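Local atomic coordinates of hemin degrading factor (Pseudomonas aeruginosa, PDB entry 4MF9), a protein that binds heme and probably degrades it, handling iron-bearing heme inside the bacterium Pseudomonas aeruginosa. Residues 241-247 against 356-360; 259-263 against 347-353. All blocks are in the same frame, centred on the assembly; numbering follows the deposited sequence.

Interaction 1 of 2, residues 241-247 against 356-360; sequences ERLDNGD and SFKAL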
# COMPACT_ATOMS: atom_id res chain seq x y z
N GLU A 241 -14.20 -18.39 -3.53
CA GLU A 241 -13.54 -19.64 -3.85
C GLU A 241 -12.04 -19.51 -3.83
O GLU A 241 -11.56 -18.64 -4.41
CB GLU A 241 -13.92 -20.10 -5.25
CG GLU A 241 -15.38 -20.18 -5.56
CD GLU A 241 -15.64 -20.61 -7.01
OE1 GLU A 241 -16.01 -21.73 -7.21
OE2 GLU A 241 -15.50 -19.86 -7.92
N ARG A 242 -11.35 -20.41 -3.20
CA ARG A 242 -9.88 -20.43 -3.24
C ARG A 242 -9.33 -20.83 -4.60
O ARG A 242 -9.85 -21.68 -5.23
CB ARG A 242 -9.31 -21.29 -2.14
CG ARG A 242 -7.98 -20.84 -1.57
CD ARG A 242 -7.66 -21.70 -0.39
NE ARG A 242 -6.39 -21.47 0.22
CZ ARG A 242 -5.37 -22.29 0.14
NH1 ARG A 242 -5.49 -23.37 -0.57
NH2 ARG A 242 -4.23 -22.04 0.72
N LEU A 243 -8.26 -20.18 -5.01
CA LEU A 243 -7.61 -20.42 -6.29
C LEU A 243 -6.16 -20.88 -6.11
O LEU A 243 -5.53 -20.63 -5.08
CB LEU A 243 -7.61 -19.14 -7.12
CG LEU A 243 -8.96 -18.49 -7.37
CD1 LEU A 243 -8.78 -17.14 -8.05
CD2 LEU A 243 -9.87 -19.41 -8.20
N ASP A 244 -5.63 -21.53 -7.13
CA ASP A 244 -4.24 -21.94 -7.08
C ASP A 244 -3.41 -20.64 -7.00
O ASP A 244 -3.60 -19.79 -7.74
CB ASP A 244 -3.89 -22.70 -8.33
CG ASP A 244 -2.47 -23.16 -8.34
OD1 ASP A 244 -2.25 -24.31 -7.99
OD2 ASP A 244 -1.62 -22.39 -8.69
N ASN A 245 -2.51 -20.56 -6.06
CA ASN A 245 -1.73 -19.35 -5.85
C ASN A 245 -1.03 -18.82 -7.09
O ASN A 245 -0.82 -17.61 -7.22
CB ASN A 245 -0.71 -19.57 -4.73
CG ASN A 245 -1.36 -19.63 -3.37
OD1 ASN A 245 -2.47 -19.14 -3.18
ND2 ASN A 245 -0.67 -20.23 -2.42
N GLY A 246 -0.68 -19.72 -8.01
CA GLY A 246 0.05 -19.32 -9.20
C GLY A 246 -0.84 -18.67 -10.24
O GLY A 246 -0.35 -18.14 -11.24
N ASP A 247 -2.15 -18.75 -10.07
CA ASP A 247 -3.09 -18.13 -11.01
C ASP A 247 -2.99 -16.59 -11.08
O ASP A 247 -3.31 -16.03 -12.07
CB ASP A 247 -4.55 -18.59 -10.76
CG ASP A 247 -4.84 -20.00 -11.27
OD1 ASP A 247 -3.96 -20.56 -11.90
OD2 ASP A 247 -5.93 -20.54 -11.07
N SER A 356 -12.64 -17.14 -15.24
CA SER A 356 -12.10 -18.14 -16.17
C SER A 356 -11.22 -19.17 -15.47
O SER A 356 -11.01 -20.27 -15.99
CB SER A 356 -11.34 -17.47 -17.31
OG SER A 356 -10.12 -16.91 -16.86
N PHE A 357 -10.72 -18.83 -14.29
CA PHE A 357 -9.76 -19.70 -13.61
C PHE A 357 -10.45 -20.70 -12.69
O PHE A 357 -11.41 -20.36 -11.99
CB PHE A 357 -8.68 -18.88 -12.89
CG PHE A 357 -7.71 -18.21 -13.82
CD1 PHE A 357 -6.51 -18.82 -14.14
CD2 PHE A 357 -8.01 -16.99 -14.40
CE1 PHE A 357 -5.62 -18.21 -15.01
CE2 PHE A 357 -7.12 -16.37 -15.27
CZ PHE A 357 -5.93 -16.99 -15.57
N LYS A 358 -9.98 -21.94 -12.69
CA LYS A 358 -10.61 -22.98 -11.95
C LYS A 358 -10.35 -22.95 -10.44
O LYS A 358 -9.27 -22.90 -10.02
CB LYS A 358 -10.26 -24.35 -12.56
CG LYS A 358 -10.45 -24.41 -14.07
CD LYS A 358 -10.89 -25.78 -14.59
CE LYS A 358 -10.91 -25.89 -16.11
NZ LYS A 358 -11.12 -24.59 -16.78
N ALA A 359 -11.39 -23.08 -9.65
CA ALA A 359 -11.25 -23.10 -8.20
C ALA A 359 -10.56 -24.37 -7.73
O ALA A 359 -10.58 -25.39 -8.42
CB ALA A 359 -12.63 -22.98 -7.54
N LEU A 360 -9.94 -24.32 -6.55
CA LEU A 360 -9.44 -25.54 -5.93
C LEU A 360 -10.63 -26.39 -5.47
O LEU A 360 -10.46 -27.55 -5.09
CB LEU A 360 -8.52 -25.23 -4.75
CG LEU A 360 -7.30 -24.35 -5.02
CD1 LEU A 360 -6.41 -24.22 -3.77
CD2 LEU A 360 -6.51 -24.86 -6.23

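Interaction 2 of 2, residues 259-263 against 347-353; sequences GLPIM and RDDWREL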
# COMPACT_ATOMS: atom_id res chain seq x y z
N GLY A 259 -5.53 -6.03 -22.90
CA GLY A 259 -5.66 -4.59 -22.74
C GLY A 259 -6.77 -4.21 -21.79
O GLY A 259 -7.19 -3.05 -21.72
N LEU A 260 -7.28 -5.16 -21.05
CA LEU A 260 -8.34 -4.91 -20.13
C LEU A 260 -7.89 -3.97 -19.00
O LEU A 260 -7.03 -4.27 -18.26
CB LEU A 260 -8.75 -6.25 -19.53
CG LEU A 260 -9.63 -6.46 -18.34
CD1 LEU A 260 -10.82 -5.58 -18.49
CD2 LEU A 260 -10.17 -7.86 -18.37
N PRO A 261 -8.57 -2.88 -18.86
CA PRO A 261 -8.29 -1.96 -17.76
C PRO A 261 -8.73 -2.57 -16.42
O PRO A 261 -9.89 -2.97 -16.25
CB PRO A 261 -9.15 -0.73 -18.11
CG PRO A 261 -10.28 -1.30 -18.95
CD PRO A 261 -9.64 -2.40 -19.75
N ILE A 262 -7.80 -2.65 -15.48
CA ILE A 262 -8.07 -3.28 -14.20
C ILE A 262 -7.78 -2.29 -13.08
O ILE A 262 -7.39 -1.16 -13.34
CB ILE A 262 -7.21 -4.52 -14.02
CG1 ILE A 262 -5.73 -4.13 -14.09
CG2 ILE A 262 -7.53 -5.55 -15.11
CD1 ILE A 262 -4.77 -5.28 -13.83
N MET A 263 -7.99 -2.68 -11.85
CA MET A 263 -7.63 -1.92 -10.66
C MET A 263 -6.76 -2.78 -9.78
O MET A 263 -7.09 -3.89 -9.54
CB MET A 263 -8.85 -1.48 -9.89
CG MET A 263 -9.79 -0.62 -10.66
SD MET A 263 -11.23 -0.06 -9.80
CE MET A 263 -10.44 1.15 -8.77
N ARG A 347 -17.38 -4.57 -15.66
CA ARG A 347 -17.38 -4.89 -17.07
C ARG A 347 -17.37 -6.38 -17.32
O ARG A 347 -16.87 -7.11 -16.53
CB ARG A 347 -16.24 -4.18 -17.80
CG ARG A 347 -16.03 -2.78 -17.32
CD ARG A 347 -15.06 -1.93 -18.07
NE ARG A 347 -14.12 -2.63 -18.93
CZ ARG A 347 -13.59 -2.11 -20.02
NH1 ARG A 347 -13.84 -0.86 -20.36
NH2 ARG A 347 -12.81 -2.83 -20.74
N ASP A 348 -17.97 -6.83 -18.40
CA ASP A 348 -18.07 -8.24 -18.67
C ASP A 348 -16.72 -8.87 -18.91
O ASP A 348 -16.51 -9.96 -18.54
CB ASP A 348 -18.99 -8.49 -19.89
CG ASP A 348 -20.37 -7.85 -19.75
OD1 ASP A 348 -21.00 -7.46 -20.73
OD2 ASP A 348 -20.86 -7.72 -18.66
N ASP A 349 -15.83 -8.15 -19.53
CA ASP A 349 -14.54 -8.69 -19.85
C ASP A 349 -13.75 -9.02 -18.59
O ASP A 349 -13.11 -10.03 -18.47
CB ASP A 349 -13.76 -7.83 -20.91
CG ASP A 349 -13.49 -6.40 -20.46
OD1 ASP A 349 -13.11 -5.56 -21.29
OD2 ASP A 349 -13.70 -6.09 -19.29
N TRP A 350 -13.88 -8.16 -17.62
CA TRP A 350 -13.25 -8.42 -16.33
C TRP A 350 -13.85 -9.66 -15.67
O TRP A 350 -13.12 -10.59 -15.29
CB TRP A 350 -13.37 -7.22 -15.38
CG TRP A 350 -13.06 -7.63 -13.97
CD1 TRP A 350 -13.94 -7.70 -12.91
CD2 TRP A 350 -11.79 -8.05 -13.46
NE1 TRP A 350 -13.28 -8.13 -11.78
CE2 TRP A 350 -11.96 -8.35 -12.10
CE3 TRP A 350 -10.53 -8.20 -14.03
CZ2 TRP A 350 -10.90 -8.79 -11.30
CZ3 TRP A 350 -9.49 -8.63 -13.25
CH2 TRP A 350 -9.68 -8.93 -11.90
N ARG A 351 -15.17 -9.71 -15.61
CA ARG A 351 -15.82 -10.78 -14.92
C ARG A 351 -15.52 -12.09 -15.57
O ARG A 351 -15.27 -13.00 -14.94
CB ARG A 351 -17.31 -10.50 -14.76
CG ARG A 351 -18.09 -11.70 -14.23
CD ARG A 351 -19.58 -11.44 -14.03
NE ARG A 351 -19.90 -10.35 -13.16
CZ ARG A 351 -21.09 -9.91 -12.83
NH1 ARG A 351 -22.18 -10.50 -13.28
NH2 ARG A 351 -21.20 -8.88 -12.05
N GLU A 352 -15.49 -12.12 -16.87
CA GLU A 352 -15.13 -13.29 -17.59
C GLU A 352 -13.70 -13.75 -17.29
O GLU A 352 -13.49 -14.88 -17.08
CB GLU A 352 -15.32 -13.08 -19.08
CG GLU A 352 -14.75 -14.22 -19.90
CD GLU A 352 -14.82 -13.99 -21.38
OE1 GLU A 352 -14.95 -14.97 -22.10
OE2 GLU A 352 -14.75 -12.84 -21.82
N LEU A 353 -12.76 -12.84 -17.28
CA LEU A 353 -11.43 -13.23 -16.90
C LEU A 353 -11.29 -13.69 -15.47
O LEU A 353 -10.72 -14.70 -15.21
CB LEU A 353 -10.47 -12.12 -17.19
CG LEU A 353 -8.98 -12.32 -16.86
CD1 LEU A 353 -8.42 -13.56 -17.47
CD2 LEU A 353 -8.19 -11.12 -17.30

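Interaction 1 of 2, residues 241-247 against 356-360
Leu360, the last residue of the chain, lies along the backbone of Arg242, Leu243 and Asp244, where strand 240-243 forms an outermost strand of an antiparallel sheet of the HemS/ChuX-type fold. Its amide anchors the terminus: Leu360 N donates to Arg242 O at 3.0 Å, nearly straight at 172°. Above this bond the isobutyl group forks over the strand. With CG anti to the carbonyl carbon (chi1 -57°), one branch, Leu360 CD2, comes 3.6 Å from Asp244 N, while CD1 reaches Arg242 NH1 at 3.4 Å. The extended arginine thus crosses the leucine at a slant, and the contact there is van der Waals.

Phe357 makes the second large contact, at the turn after the strand. The Phe357 and Asp247 side chains slide past each other in opposite directions, carboxylate and ring planes 51° apart, and Phe357 CD1 lies 3.5 Å from Asp247 CG. Around the two segments, Trp323 meets the Phe357 ring steeply, and Leu251 of helix 247-258 also touches it. The type I turn from Asp244 to Asp247 leads into that helix, and the Asp244 carboxylate accepts from Gly246 N through OD2, a capping bond at the turn.

Between these two anchor points the tail runs past Leu243, whose CD2 approaches Ala359 CA at 3.9 Å. Glu241 sends its OE2 to Arg310 and Arg312 in salt bridges, leaving its other oxygen, OE1, 3.6 Å from the methyl CB of Ala359.

Interaction 2 of 2, residues 259-263 against 347-353
Leu260 pushes both methyls against helix 348-355. Its CG stands anti to the backbone N (chi1 168°), which carries the branch to the helix: CD2 packs 3.7 Å from Trp350 CA, near the plane of the indole at its edge, and 4.0 Å from Leu353 CD2. The other methyl, CD1, lies beside the carboxylate of Asp349 as the two side chains slide past each other in opposite directions.

That carboxylate is tied to Arg347 at the N-cap position: Arg347 NH2 meets the syn lone pair of Asp349 OD1 at 2.8 Å in a salt bridge, and the carboxylate oxygen sits 29° out of the guanidinium plane. Pro261 crosses the arginine at about a right angle, with Pro261 CG 3.4 Å above one guanidinium face, toward its rim. Deeper in, Ile262 CG2 touches Trp350 CZ3 at 4.1 Å, the side chains again roughly perpendicular, while the indole NE1 bonds to Thr321 O.

This places helix 348-355 against the loop that enters strand 262-268 in the HemS/ChuX-type fold; within that strand Met263 touches the heme in its pocket.

How the interactions relate
The centres of interactions 1 and 2 lie about 17 Å apart, on the same side of the chain's centre, and both reach the same antiparallel sheet. Strand 240-243 forms one of its outermost strands; strand 262-268 lies further in, paired with 271-277 and 332-338. In sequence the contacts are nested: 241-247 leads through helix 247-258 to 259-263, and helix 348-355 carries 347-353 on to the tail 356-360. The C-terminal helix and tail therefore fold back over one continuous piece of chain, the helix near the heme-pocket strand and the tail at the sheet's outer strand, joining the end of the protein to the domain's earlier part.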